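Local coordinates for hemolysins related proteins containing CBS domains (Klebsiella pneumoniae subsp. pneumoniae, PDB 3HF7), which is of unknown function but carries, in this part of a predicted membrane protein, a CBS-domain pair that binds AMP, and may bind FAD, at residues Asp46-Met51 against Val102-Asp107; Arg55-Leu60 against Lys65-Glu70; Ser50-Arg55 against Glu70-Ala75. One frame throughout, in Å; residues are numbered along the deposited sequence.

Contact 1 of 3, residues Asp46-Met51 against Val102-Asp107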
ATOM      1  N   ASP A  46       2.734   8.555   9.452  1.00 28.14           N
ATOM      2  CA  ASP A  46       2.917   9.970   9.228  1.00 28.23           C
ATOM      3  C   ASP A  46       3.951  10.177   8.165  1.00 28.18           C
ATOM      4  O   ASP A  46       4.088  11.273   7.634  1.00 28.42           O
ATOM      5  CB  ASP A  46       3.415  10.628  10.488  1.00 28.46           C
ATOM      6  CG  ASP A  46       2.348  10.750  11.525  1.00 29.73           C
ATOM      7  OD1 ASP A  46       1.168  10.404  11.236  1.00 30.79           O
ATOM      8  OD2 ASP A  46       2.700  11.203  12.630  1.00 30.47           O
ATOM      9  N   ASP A  47       4.704   9.126   7.874  1.00 28.12           N
ATOM     10  CA  ASP A  47       5.750   9.219   6.882  1.00 28.12           C
ATOM     11  C   ASP A  47       5.801   7.997   5.955  1.00 27.88           C
ATOM     12  O   ASP A  47       6.833   7.328   5.838  1.00 28.21           O
ATOM     13  CB  ASP A  47       7.101   9.478   7.559  1.00 28.07           C
ATOM     14  CG  ASP A  47       8.137  10.014   6.596  1.00 28.75           C
ATOM     15  OD1 ASP A  47       7.799  10.298   5.423  1.00 29.75           O
ATOM     16  OD2 ASP A  47       9.300  10.157   7.007  1.00 30.14           O
ATOM     17  N   ALA A  48       4.681   7.725   5.291  1.00 27.52           N
ATOM     18  CA  ALA A  48       4.625   6.680   4.276  1.00 27.16           C
ATOM     19  C   ALA A  48       5.525   7.052   3.106  1.00 27.24           C
ATOM     20  O   ALA A  48       5.539   8.193   2.647  1.00 27.51           O
ATOM     21  CB  ALA A  48       3.218   6.476   3.809  1.00 27.03           C
ATOM     22  N   ILE A  49       6.289   6.083   2.628  1.00 27.33           N
ATOM     23  CA  ILE A  49       7.276   6.351   1.593  1.00 27.52           C
ATOM     24  C   ILE A  49       6.918   5.740   0.233  1.00 27.58           C
ATOM     25  O   ILE A  49       6.948   6.426  -0.791  1.00 28.10           O
ATOM     26  CB  ILE A  49       8.667   5.874   2.021  1.00 27.26           C
ATOM     27  CG1 ILE A  49       9.026   6.523   3.350  1.00 26.94           C
ATOM     28  CG2 ILE A  49       9.688   6.172   0.921  1.00 27.48           C
ATOM     29  CD1 ILE A  49      10.478   6.845   3.510  1.00 27.82           C
ATOM     30  N   SER A  50       6.580   4.456   0.228  1.00 27.48           N
ATOM     31  CA  SER A  50       6.290   3.759  -1.009  1.00 26.95           C
ATOM     32  C   SER A  50       5.437   2.525  -0.780  1.00 26.45           C
ATOM     33  O   SER A  50       5.222   2.090   0.351  1.00 26.13           O
ATOM     34  CB  SER A  50       7.597   3.388  -1.699  1.00 27.13           C
ATOM     35  OG  SER A  50       8.489   2.822  -0.759  1.00 28.09           O
ATOM     36  N   MET A  51       4.925   1.976  -1.878  1.00 26.37           N
ATOM     37  CA  MET A  51       4.141   0.753  -1.831  1.00 26.11           C
ATOM     38  C   MET A  51       4.965  -0.331  -2.517  1.00 26.54           C
ATOM     39  O   MET A  51       5.430  -0.142  -3.642  1.00 27.17           O
ATOM     40  CB  MET A  51       2.790   0.969  -2.515  1.00 24.92           C
ATOM     41  CG  MET A  51       1.828  -0.168  -2.362  1.00 23.05           C
ATOM     42  SD  MET A  51       1.061  -0.281  -0.733  1.00 22.83           S
ATOM     43  CE  MET A  51       0.154   1.277  -0.694  1.00 20.94           C
ATOM     44  N   VAL A 102      -4.100  -0.256  -5.925  1.00 24.32           N
ATOM     45  CA  VAL A 102      -4.113   0.020  -4.492  1.00 23.00           C
ATOM     46  C   VAL A 102      -3.863   1.504  -4.223  1.00 22.46           C
ATOM     47  O   VAL A 102      -3.064   2.161  -4.895  1.00 22.11           O
ATOM     48  CB  VAL A 102      -3.074  -0.828  -3.734  1.00 22.88           C
ATOM     49  CG1 VAL A 102      -2.993  -0.403  -2.280  1.00 23.30           C
ATOM     50  CG2 VAL A 102      -3.444  -2.290  -3.785  1.00 23.04           C
ATOM     51  N   GLY A 103      -4.566   2.035  -3.233  1.00 21.94           N
ATOM     52  CA  GLY A 103      -4.423   3.428  -2.902  1.00 21.48           C
ATOM     53  C   GLY A 103      -4.450   3.608  -1.413  1.00 21.06           C
ATOM     54  O   GLY A 103      -5.032   2.799  -0.687  1.00 20.94           O
ATOM     55  N   LEU A 104      -3.792   4.664  -0.962  1.00 20.85           N
ATOM     56  CA  LEU A 104      -3.882   5.075   0.423  1.00 20.62           C
ATOM     57  C   LEU A 104      -4.852   6.226   0.481  1.00 20.82           C
ATOM     58  O   LEU A 104      -4.703   7.212  -0.269  1.00 20.85           O
ATOM     59  CB  LEU A 104      -2.513   5.479   0.965  1.00 20.24           C
ATOM     60  CG  LEU A 104      -1.607   4.276   1.265  1.00 19.39           C
ATOM     61  CD1 LEU A 104      -0.440   4.729   2.122  1.00 20.27           C
ATOM     62  CD2 LEU A 104      -2.375   3.153   1.954  1.00 18.76           C
ATOM     63  N   VAL A 105      -5.866   6.074   1.343  1.00 21.30           N
ATOM     64  CA  VAL A 105      -6.874   7.118   1.536  1.00 22.10           C
ATOM     65  C   VAL A 105      -6.357   8.184   2.474  1.00 22.65           C
ATOM     66  O   VAL A 105      -5.910   7.900   3.581  1.00 22.42           O
ATOM     67  CB  VAL A 105      -8.206   6.578   2.081  1.00 22.04           C
ATOM     68  CG1 VAL A 105      -9.149   7.742   2.451  1.00 22.16           C
ATOM     69  CG2 VAL A 105      -8.854   5.673   1.044  1.00 22.35           C
ATOM     70  N   VAL A 106      -6.444   9.421   2.015  1.00 23.83           N
ATOM     71  CA  VAL A 106      -5.797  10.509   2.698  1.00 24.69           C
ATOM     72  C   VAL A 106      -6.688  11.734   2.923  1.00 25.17           C
ATOM     73  O   VAL A 106      -7.531  12.100   2.107  1.00 25.36           O
ATOM     74  CB  VAL A 106      -4.459  10.860   2.003  1.00 24.61           C
ATOM     75  CG1 VAL A 106      -4.597  12.094   1.133  1.00 24.62           C
ATOM     76  CG2 VAL A 106      -3.376  11.035   3.028  1.00 24.20           C
ATOM     77  N   ASP A 107      -6.466  12.322   4.083  1.00 26.01           N
ATOM     78  CA  ASP A 107      -7.046  13.554   4.556  1.00 26.44           C
ATOM     79  C   ASP A 107      -6.694  14.729   3.696  1.00 26.62           C
ATOM     80  O   ASP A 107      -5.825  14.629   2.836  1.00 26.74           O
ATOM     81  CB  ASP A 107      -6.322  13.833   5.846  1.00 26.85           C
ATOM     82  CG  ASP A 107      -7.202  14.307   6.883  1.00 28.47           C
ATOM     83  OD1 ASP A 107      -8.309  13.745   6.992  1.00 29.68           O
ATOM     84  OD2 ASP A 107      -6.776  15.229   7.607  1.00 32.53           O
TER

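Contact 2 of 3, residues Arg55-Leu60 against Lys65-Glu70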
ATOM      1  N   ARG A  55       5.717  -9.799  -3.946  1.00 29.84           N
ATOM      2  CA  ARG A  55       6.121 -10.809  -4.931  1.00 30.51           C
ATOM      3  C   ARG A  55       7.373 -10.394  -5.671  1.00 30.78           C
ATOM      4  O   ARG A  55       8.220 -11.228  -5.977  1.00 31.30           O
ATOM      5  CB  ARG A  55       4.996 -11.082  -5.937  1.00 30.90           C
ATOM      6  CG  ARG A  55       5.480 -11.666  -7.256  1.00 30.85           C
ATOM      7  CD  ARG A  55       4.456 -12.600  -7.867  1.00 32.59           C
ATOM      8  NE  ARG A  55       3.749 -11.987  -8.987  1.00 32.82           N
ATOM      9  CZ  ARG A  55       2.640 -11.266  -8.871  1.00 34.28           C
ATOM     10  NH1 ARG A  55       2.066 -11.035  -7.669  1.00 35.60           N
ATOM     11  NH2 ARG A  55       2.110 -10.764  -9.977  1.00 33.74           N
ATOM     12  N   GLU A  56       7.474  -9.103  -5.954  1.00 30.83           N
ATOM     13  CA  GLU A  56       8.640  -8.530  -6.579  1.00 31.13           C
ATOM     14  C   GLU A  56       9.869  -8.626  -5.676  1.00 31.38           C
ATOM     15  O   GLU A  56      10.976  -8.933  -6.136  1.00 31.72           O
ATOM     16  CB  GLU A  56       8.369  -7.066  -6.867  1.00 31.44           C
ATOM     17  CG  GLU A  56       8.766  -6.607  -8.234  1.00 33.27           C
ATOM     18  CD  GLU A  56       9.911  -7.397  -8.798  1.00 36.27           C
ATOM     19  OE1 GLU A  56      11.044  -6.858  -8.822  1.00 37.19           O
ATOM     20  OE2 GLU A  56       9.672  -8.559  -9.210  1.00 37.65           O
ATOM     21  N   ALA A  57       9.674  -8.345  -4.390  1.00 31.21           N
ATOM     22  CA  ALA A  57      10.777  -8.316  -3.445  1.00 31.07           C
ATOM     23  C   ALA A  57      11.334  -9.724  -3.290  1.00 31.02           C
ATOM     24  O   ALA A  57      12.553  -9.944  -3.352  1.00 30.87           O
ATOM     25  CB  ALA A  57      10.299  -7.771  -2.104  1.00 30.93           C
ATOM     26  N   TYR A  58      10.414 -10.667  -3.100  1.00 30.81           N
ATOM     27  CA  TYR A  58      10.739 -12.081  -3.005  1.00 30.89           C
ATOM     28  C   TYR A  58      11.556 -12.509  -4.196  1.00 30.78           C
ATOM     29  O   TYR A  58      12.562 -13.187  -4.054  1.00 30.71           O
ATOM     30  CB  TYR A  58       9.455 -12.888  -3.003  1.00 30.81           C
ATOM     31  CG  TYR A  58       8.701 -12.814  -1.728  1.00 30.52           C
ATOM     32  CD1 TYR A  58       9.126 -11.977  -0.690  1.00 29.56           C
ATOM     33  CD2 TYR A  58       7.541 -13.570  -1.555  1.00 30.43           C
ATOM     34  CE1 TYR A  58       8.427 -11.903   0.500  1.00 30.07           C
ATOM     35  CE2 TYR A  58       6.822 -13.505  -0.362  1.00 30.74           C
ATOM     36  CZ  TYR A  58       7.274 -12.670   0.664  1.00 30.32           C
ATOM     37  OH  TYR A  58       6.567 -12.592   1.840  1.00 30.14           O
ATOM     38  N   ARG A  59      11.095 -12.103  -5.372  1.00 30.91           N
ATOM     39  CA  ARG A  59      11.761 -12.409  -6.613  1.00 31.16           C
ATOM     40  C   ARG A  59      13.193 -11.895  -6.538  1.00 31.05           C
ATOM     41  O   ARG A  59      14.128 -12.629  -6.833  1.00 31.21           O
ATOM     42  CB  ARG A  59      11.012 -11.775  -7.787  1.00 31.21           C
ATOM     43  CG  ARG A  59      11.497 -12.219  -9.140  1.00 32.19           C
ATOM     44  CD  ARG A  59      11.049 -11.263 -10.223  1.00 34.35           C
ATOM     45  NE  ARG A  59      12.177 -10.903 -11.084  1.00 37.20           N
ATOM     46  CZ  ARG A  59      12.861  -9.752 -11.012  1.00 38.38           C
ATOM     47  NH1 ARG A  59      13.880  -9.525 -11.845  1.00 38.23           N
ATOM     48  NH2 ARG A  59      12.519  -8.817 -10.122  1.00 39.76           N
ATOM     49  N   LEU A  60      13.369 -10.647  -6.114  1.00 30.78           N
ATOM     50  CA  LEU A  60      14.707 -10.056  -6.073  1.00 30.55           C
ATOM     51  C   LEU A  60      15.612 -10.760  -5.066  1.00 30.68           C
ATOM     52  O   LEU A  60      16.821 -10.937  -5.300  1.00 30.39           O
ATOM     53  CB  LEU A  60      14.607  -8.571  -5.768  1.00 30.37           C
ATOM     54  CG  LEU A  60      13.942  -7.811  -6.911  1.00 29.76           C
ATOM     55  CD1 LEU A  60      13.453  -6.465  -6.459  1.00 28.79           C
ATOM     56  CD2 LEU A  60      14.898  -7.680  -8.085  1.00 29.27           C
ATOM     57  N   LYS A  65      22.790 -11.522  -6.529  1.00 32.62           N
ATOM     58  CA  LYS A  65      23.260 -10.400  -5.690  1.00 32.18           C
ATOM     59  C   LYS A  65      22.561 -10.356  -4.327  1.00 31.98           C
ATOM     60  O   LYS A  65      21.359 -10.655  -4.222  1.00 32.10           O
ATOM     61  CB  LYS A  65      23.061  -9.058  -6.411  1.00 32.07           C
ATOM     62  N   GLU A  66      23.314  -9.984  -3.287  1.00 31.46           N
ATOM     63  CA  GLU A  66      22.747  -9.825  -1.940  1.00 30.97           C
ATOM     64  C   GLU A  66      21.607  -8.808  -1.979  1.00 30.55           C
ATOM     65  O   GLU A  66      21.761  -7.712  -2.530  1.00 30.40           O
ATOM     66  CB  GLU A  66      23.816  -9.407  -0.913  1.00 30.88           C
ATOM     67  N   PHE A  67      20.458  -9.196  -1.423  1.00 29.94           N
ATOM     68  CA  PHE A  67      19.289  -8.329  -1.363  1.00 29.06           C
ATOM     69  C   PHE A  67      19.490  -7.251  -0.305  1.00 28.80           C
ATOM     70  O   PHE A  67      19.786  -7.570   0.845  1.00 29.22           O
ATOM     71  CB  PHE A  67      18.049  -9.157  -1.049  1.00 28.79           C
ATOM     72  CG  PHE A  67      16.794  -8.359  -1.054  1.00 28.82           C
ATOM     73  CD1 PHE A  67      16.186  -8.017  -2.254  1.00 27.74           C
ATOM     74  CD2 PHE A  67      16.230  -7.922   0.133  1.00 28.06           C
ATOM     75  CE1 PHE A  67      15.038  -7.281  -2.272  1.00 27.65           C
ATOM     76  CE2 PHE A  67      15.073  -7.179   0.119  1.00 28.42           C
ATOM     77  CZ  PHE A  67      14.475  -6.856  -1.083  1.00 28.00           C
ATOM     78  N   THR A  68      19.341  -5.983  -0.683  1.00 28.35           N
ATOM     79  CA  THR A  68      19.678  -4.894   0.239  1.00 28.36           C
ATOM     80  C   THR A  68      18.500  -3.966   0.472  1.00 28.55           C
ATOM     81  O   THR A  68      17.483  -4.067  -0.219  1.00 29.27           O
ATOM     82  CB  THR A  68      20.873  -4.069  -0.261  1.00 28.18           C
ATOM     83  OG1 THR A  68      20.428  -3.118  -1.224  1.00 28.43           O
ATOM     84  CG2 THR A  68      21.903  -4.949  -0.905  1.00 28.19           C
ATOM     85  N   LYS A  69      18.635  -3.076   1.456  1.00 28.49           N
ATOM     86  CA  LYS A  69      17.616  -2.073   1.770  1.00 28.21           C
ATOM     87  C   LYS A  69      17.452  -1.119   0.608  1.00 28.10           C
ATOM     88  O   LYS A  69      16.342  -0.760   0.237  1.00 28.24           O
ATOM     89  CB  LYS A  69      18.014  -1.314   3.030  1.00 28.23           C
ATOM     90  CG  LYS A  69      17.138  -0.124   3.382  1.00 28.61           C
ATOM     91  CD  LYS A  69      16.777  -0.182   4.863  1.00 28.83           C
ATOM     92  CE  LYS A  69      16.909   1.163   5.562  1.00 28.19           C
ATOM     93  NZ  LYS A  69      17.150   0.931   7.019  1.00 28.94           N
ATOM     94  N   GLU A  70      18.579  -0.734   0.026  1.00 28.26           N
ATOM     95  CA  GLU A  70      18.614   0.105  -1.162  1.00 28.39           C
ATOM     96  C   GLU A  70      17.869  -0.536  -2.355  1.00 27.90           C
ATOM     97  O   GLU A  70      17.103   0.135  -3.066  1.00 27.95           O
ATOM     98  CB  GLU A  70      20.071   0.383  -1.515  1.00 28.60           C
ATOM     99  CG  GLU A  70      20.271   0.990  -2.868  1.00 30.81           C
ATOM    100  CD  GLU A  70      20.078   2.483  -2.857  1.00 33.55           C
ATOM    101  OE1 GLU A  70      19.270   2.991  -2.036  1.00 32.91           O
ATOM    102  OE2 GLU A  70      20.758   3.145  -3.681  1.00 36.38           O
TER

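Contact 3 of 3, residues Ser50-Arg55 against Glu70-Ala75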
ATOM      1  N   SER A  50       6.580   4.456   0.228  1.00 27.48           N
ATOM      2  CA  SER A  50       6.290   3.759  -1.009  1.00 26.95           C
ATOM      3  C   SER A  50       5.437   2.525  -0.780  1.00 26.45           C
ATOM      4  O   SER A  50       5.222   2.090   0.351  1.00 26.13           O
ATOM      5  CB  SER A  50       7.597   3.388  -1.699  1.00 27.13           C
ATOM      6  OG  SER A  50       8.489   2.822  -0.759  1.00 28.09           O
ATOM      7  N   MET A  51       4.925   1.976  -1.878  1.00 26.37           N
ATOM      8  CA  MET A  51       4.141   0.753  -1.831  1.00 26.11           C
ATOM      9  C   MET A  51       4.965  -0.331  -2.517  1.00 26.54           C
ATOM     10  O   MET A  51       5.430  -0.142  -3.642  1.00 27.17           O
ATOM     11  CB  MET A  51       2.790   0.969  -2.515  1.00 24.92           C
ATOM     12  CG  MET A  51       1.828  -0.168  -2.362  1.00 23.05           C
ATOM     13  SD  MET A  51       1.061  -0.281  -0.733  1.00 22.83           S
ATOM     14  CE  MET A  51       0.154   1.277  -0.694  1.00 20.94           C
ATOM     15  N   LEU A  52       5.178  -1.448  -1.827  1.00 26.99           N
ATOM     16  CA  LEU A  52       6.129  -2.459  -2.284  1.00 27.53           C
ATOM     17  C   LEU A  52       5.368  -3.702  -2.649  1.00 27.54           C
ATOM     18  O   LEU A  52       4.597  -4.223  -1.827  1.00 27.14           O
ATOM     19  CB  LEU A  52       7.140  -2.764  -1.168  1.00 27.98           C
ATOM     20  CG  LEU A  52       8.492  -3.484  -1.361  1.00 28.38           C
ATOM     21  CD1 LEU A  52       8.467  -4.910  -0.834  1.00 28.31           C
ATOM     22  CD2 LEU A  52       9.032  -3.435  -2.794  1.00 29.01           C
ATOM     23  N   ARG A  53       5.556  -4.163  -3.887  1.00 27.72           N
ATOM     24  CA  ARG A  53       4.940  -5.412  -4.297  1.00 27.80           C
ATOM     25  C   ARG A  53       5.789  -6.498  -3.720  1.00 27.82           C
ATOM     26  O   ARG A  53       6.947  -6.657  -4.095  1.00 27.79           O
ATOM     27  CB  ARG A  53       4.843  -5.512  -5.808  1.00 27.93           C
ATOM     28  CG  ARG A  53       3.874  -4.509  -6.355  1.00 28.28           C
ATOM     29  CD  ARG A  53       3.893  -4.435  -7.846  1.00 29.95           C
ATOM     30  NE  ARG A  53       4.979  -3.589  -8.318  1.00 32.03           N
ATOM     31  CZ  ARG A  53       6.072  -4.053  -8.921  1.00 34.28           C
ATOM     32  NH1 ARG A  53       6.215  -5.360  -9.130  1.00 33.82           N
ATOM     33  NH2 ARG A  53       7.023  -3.208  -9.323  1.00 35.00           N
ATOM     34  N   VAL A  54       5.218  -7.207  -2.760  1.00 28.01           N
ATOM     35  CA  VAL A  54       5.928  -8.267  -2.049  1.00 28.86           C
ATOM     36  C   VAL A  54       6.540  -9.305  -3.013  1.00 29.22           C
ATOM     37  O   VAL A  54       7.738  -9.615  -2.918  1.00 29.26           O
ATOM     38  CB  VAL A  54       4.991  -8.936  -1.005  1.00 28.75           C
ATOM     39  CG1 VAL A  54       5.713  -9.979  -0.228  1.00 29.25           C
ATOM     40  CG2 VAL A  54       4.479  -7.895  -0.039  1.00 29.39           C
ATOM     41  N   ARG A  55       5.717  -9.799  -3.946  1.00 29.84           N
ATOM     42  CA  ARG A  55       6.121 -10.809  -4.931  1.00 30.51           C
ATOM     43  C   ARG A  55       7.373 -10.394  -5.671  1.00 30.78           C
ATOM     44  O   ARG A  55       8.220 -11.228  -5.977  1.00 31.30           O
ATOM     45  CB  ARG A  55       4.996 -11.082  -5.937  1.00 30.90           C
ATOM     46  CG  ARG A  55       5.480 -11.666  -7.256  1.00 30.85           C
ATOM     47  CD  ARG A  55       4.456 -12.600  -7.867  1.00 32.59           C
ATOM     48  NE  ARG A  55       3.749 -11.987  -8.987  1.00 32.82           N
ATOM     49  CZ  ARG A  55       2.640 -11.266  -8.871  1.00 34.28           C
ATOM     50  NH1 ARG A  55       2.066 -11.035  -7.669  1.00 35.60           N
ATOM     51  NH2 ARG A  55       2.110 -10.764  -9.977  1.00 33.74           N
ATOM     52  N   GLU A  70      18.579  -0.734   0.026  1.00 28.26           N
ATOM     53  CA  GLU A  70      18.614   0.105  -1.162  1.00 28.39           C
ATOM     54  C   GLU A  70      17.869  -0.536  -2.355  1.00 27.90           C
ATOM     55  O   GLU A  70      17.103   0.135  -3.066  1.00 27.95           O
ATOM     56  CB  GLU A  70      20.071   0.383  -1.515  1.00 28.60           C
ATOM     57  CG  GLU A  70      20.271   0.990  -2.868  1.00 30.81           C
ATOM     58  CD  GLU A  70      20.078   2.483  -2.857  1.00 33.55           C
ATOM     59  OE1 GLU A  70      19.270   2.991  -2.036  1.00 32.91           O
ATOM     60  OE2 GLU A  70      20.758   3.145  -3.681  1.00 36.38           O
ATOM     61  N   ILE A  71      18.094  -1.833  -2.552  1.00 26.96           N
ATOM     62  CA  ILE A  71      17.430  -2.588  -3.604  1.00 26.28           C
ATOM     63  C   ILE A  71      15.927  -2.637  -3.335  1.00 25.98           C
ATOM     64  O   ILE A  71      15.124  -2.369  -4.242  1.00 26.11           O
ATOM     65  CB  ILE A  71      18.065  -4.003  -3.774  1.00 26.22           C
ATOM     66  CG1 ILE A  71      19.216  -3.968  -4.798  1.00 26.00           C
ATOM     67  CG2 ILE A  71      17.031  -5.038  -4.226  1.00 25.96           C
ATOM     68  CD1 ILE A  71      20.457  -3.116  -4.422  1.00 25.31           C
ATOM     69  N   MET A  72      15.566  -2.934  -2.082  1.00 25.31           N
ATOM     70  CA  MET A  72      14.169  -3.010  -1.656  1.00 24.48           C
ATOM     71  C   MET A  72      13.424  -1.715  -1.953  1.00 24.69           C
ATOM     72  O   MET A  72      12.369  -1.728  -2.577  1.00 23.86           O
ATOM     73  CB  MET A  72      14.076  -3.332  -0.164  1.00 24.07           C
ATOM     74  CG  MET A  72      12.655  -3.560   0.293  1.00 21.71           C
ATOM     75  SD  MET A  72      12.462  -3.816   2.065  1.00 15.90           S
ATOM     76  CE  MET A  72      12.948  -2.189   2.609  1.00 13.85           C
ATOM     77  N   LEU A  73      13.994  -0.598  -1.506  1.00 25.46           N
ATOM     78  CA  LEU A  73      13.365   0.712  -1.666  1.00 26.29           C
ATOM     79  C   LEU A  73      13.177   1.135  -3.122  1.00 27.34           C
ATOM     80  O   LEU A  73      12.163   1.749  -3.476  1.00 27.91           O
ATOM     81  CB  LEU A  73      14.168   1.764  -0.921  1.00 26.02           C
ATOM     82  CG  LEU A  73      14.043   1.630   0.597  1.00 25.08           C
ATOM     83  CD1 LEU A  73      15.013   2.543   1.288  1.00 22.14           C
ATOM     84  CD2 LEU A  73      12.623   1.943   1.009  1.00 25.34           C
ATOM     85  N   ARG A  74      14.138   0.794  -3.973  1.00 27.94           N
ATOM     86  CA  ARG A  74      14.062   1.198  -5.367  1.00 28.81           C
ATOM     87  C   ARG A  74      13.103   0.280  -6.129  1.00 28.21           C
ATOM     88  O   ARG A  74      12.723   0.582  -7.253  1.00 28.50           O
ATOM     89  CB  ARG A  74      15.467   1.240  -5.981  1.00 29.30           C
ATOM     90  CG  ARG A  74      16.414   2.065  -5.117  1.00 32.72           C
ATOM     91  CD  ARG A  74      17.584   2.649  -5.874  1.00 39.72           C
ATOM     92  NE  ARG A  74      18.666   1.680  -6.043  1.00 44.81           N
ATOM     93  CZ  ARG A  74      18.905   0.995  -7.165  1.00 47.75           C
ATOM     94  NH1 ARG A  74      18.136   1.171  -8.249  1.00 47.79           N
ATOM     95  NH2 ARG A  74      19.927   0.132  -7.203  1.00 48.71           N
ATOM     96  N   ALA A  75      12.709  -0.824  -5.492  1.00 27.65           N
ATOM     97  CA  ALA A  75      11.779  -1.785  -6.063  1.00 27.29           C
ATOM     98  C   ALA A  75      10.334  -1.417  -5.753  1.00 27.61           C
ATOM     99  O   ALA A  75       9.413  -1.864  -6.442  1.00 27.89           O
ATOM    100  CB  ALA A  75      12.082  -3.169  -5.540  1.00 26.88           C
TER

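Contact 1 of 3, residues Asp46-Met51 against Val102-Asp107
Met51 reaches Val102 and Leu104 because CG stands anti to its backbone N (chi1 -172°) and the chain then bends at both chi2 and chi3, which carries the thioether methyl over to the facing strand. Val102 meets it with CG1, the branch pointing away from its own backbone N (chi1 173°).

The methyl is the centre of the contact. CE of Met51 lies 3.9 Å from CG1 of Val102 and 4.0 Å from CG of Leu104, with CD2 of Leu104 also within van der Waals reach. The end of the methionine is therefore received by a valine on one strand position and by the branch point of a leucine two residues further on. The side chains of Met51 and Val102 cross at about a right angle, while Leu104 meets the methionine on a slant. A looser touch extends the apolar patch: CB of Ala48 is 4.4 Å from CD1 of Leu104, the other branch of the leucine.

The two strands run nearly antiparallel, at 159°, but their axes stay 9.5 Å apart. They are joined by side chains and not by pairing as sheet neighbours. Ala48 and Met51, three residues apart, both point at strand 102-106; a classic beta bulge, in which Ile49 and Ser50 face Leu40, fits this spacing.

Strand 48-53 is an outermost strand of the sheet that also holds 16-18 and 37-41, whereas 102-106 lies between 112-117 and 81-83 in the other sheet, so the contact packs an edge strand of one sheet against an inner strand of the other. Met51, whose side chain lies about 5 Å from the bound AMP at the nearest atoms, also packs on Arg37 and Val39 of strand 37-41, and Leu104 on Leu115 of strand 112-117 and Phe81 of strand 81-83.

Contact 2 of 3, residues Arg55-Leu60 against Lys65-Glu70
Apolar packing of Phe67 against Leu60 and Ala57 carries this contact. CB of Leu60 comes to the edge of the Phe67 ring, near the ring plane, 3.8 Å from CE1 and 3.9 Å from CD1. It is thus the root of the leucine, and not its branched end, that meets the aromatic edge. Nearly one turn earlier on the helix, CB of Ala57 lies 4.4 Å from CZ of Phe67, a more distant approach at the far end of the ring. A chi1 of -176° turns the Phe67 ring away from its own backbone N and beside the carbonyl carbon, which brings the CE1/CD1 edge to the helix; the CA atoms of Leu60 and Phe67 are 6.8 Å apart.

Among the polar atoms, the carbonyl O of Ala57 is 3.8 Å from CE1 of Phe67, approaching the ring obliquely. This is a van der Waals neighbour, so the helix presents both backbone and side-chain atoms to the phenylalanine.

Charged and hydrogen-bonding groups find their partners within a segment or beyond the two, not across the contact. Glu56 and Arg59 form a salt bridge along the helix, with NH2 of Arg59 2.8 Å from OE1 of Glu56, and a weak hydrogen bond from the same nitrogen to OE2. Arg59 has a second carboxylate partner in Glu63. On the other segment, Thr68 occupies the N-cap position of helix 69-75, where its OG1 caps the backbone N of Ile71 in the first turn.

Phe67 sits at the junction between helix 54-61 and helix 69-75. Its ring also rests on Met72 of the latter, and Leu60 packs on Ala75 of the same helix, while Ala57 leans on Leu30 of helix 23-31, bringing a third helix into the cluster.

Contact 3 of 3, residues Ser50-Arg55 against Glu70-Ala75
Strand 50-53 and helix 70-75 pass nearly perpendicular, at 101°, with axes 8.3 Å apart and the CA atoms of Leu52 and Ala75 the nearest pair.

Leu52 carries the packing. Its chi1 of -163° swings CG to the side of the carbonyl carbon, and CD2 comes onto the helix at Met72 and Ala75, 3.8 Å from both the carbonyl O of Met72 and the carbonyl carbon of Ala75. The same methyl lies 4.1 Å from CB of Ala75, and the small alanine allows the leucine to lie close to the helix backbone. Further back along the side chain, CG of Leu52 stands 4.5 Å from CG of Met72, at the limit of apolar contact.

Arg53 borders the patch. Its NH2 is 4.0 Å from O of Ala75, too far for a hydrogen bond, and approaches obliquely; the firmer polar partner is Asp77, which forms a salt bridge with NE. The arginine also touches Arg37, an AMP-binding residue, so Asp77 may partly offset the charge of Arg53 next to it.

Leu52 additionally packs on Leu30 of helix 23-31 and Ala57 of helix 54-61. This layering of helices on one side of a small sheet, whose edge strand runs directly into a helix at Arg53, is characteristic of the alpha/beta fold of CBS domains.

Contacts 1 and 3 start from the same strand, 48-53, and their centres are about 14 Å apart; Met51 serves the facing sheet in contact 1, whereas Leu52 serves the helices in contact 3. The centre of contact 2 is about 8 Å from that of contact 3 and about 22 Å from that of contact 1. Contact 2 has the shortest connection of the three, four residues between its segments, and lies within the spans of contacts 3 and 1. Contacts 2 and 3 touch through helices 54-61 and 69-75 and form one apolar layer. The strand thus joins this helical layer to the interface between the two sheets, beside which AMP is bound.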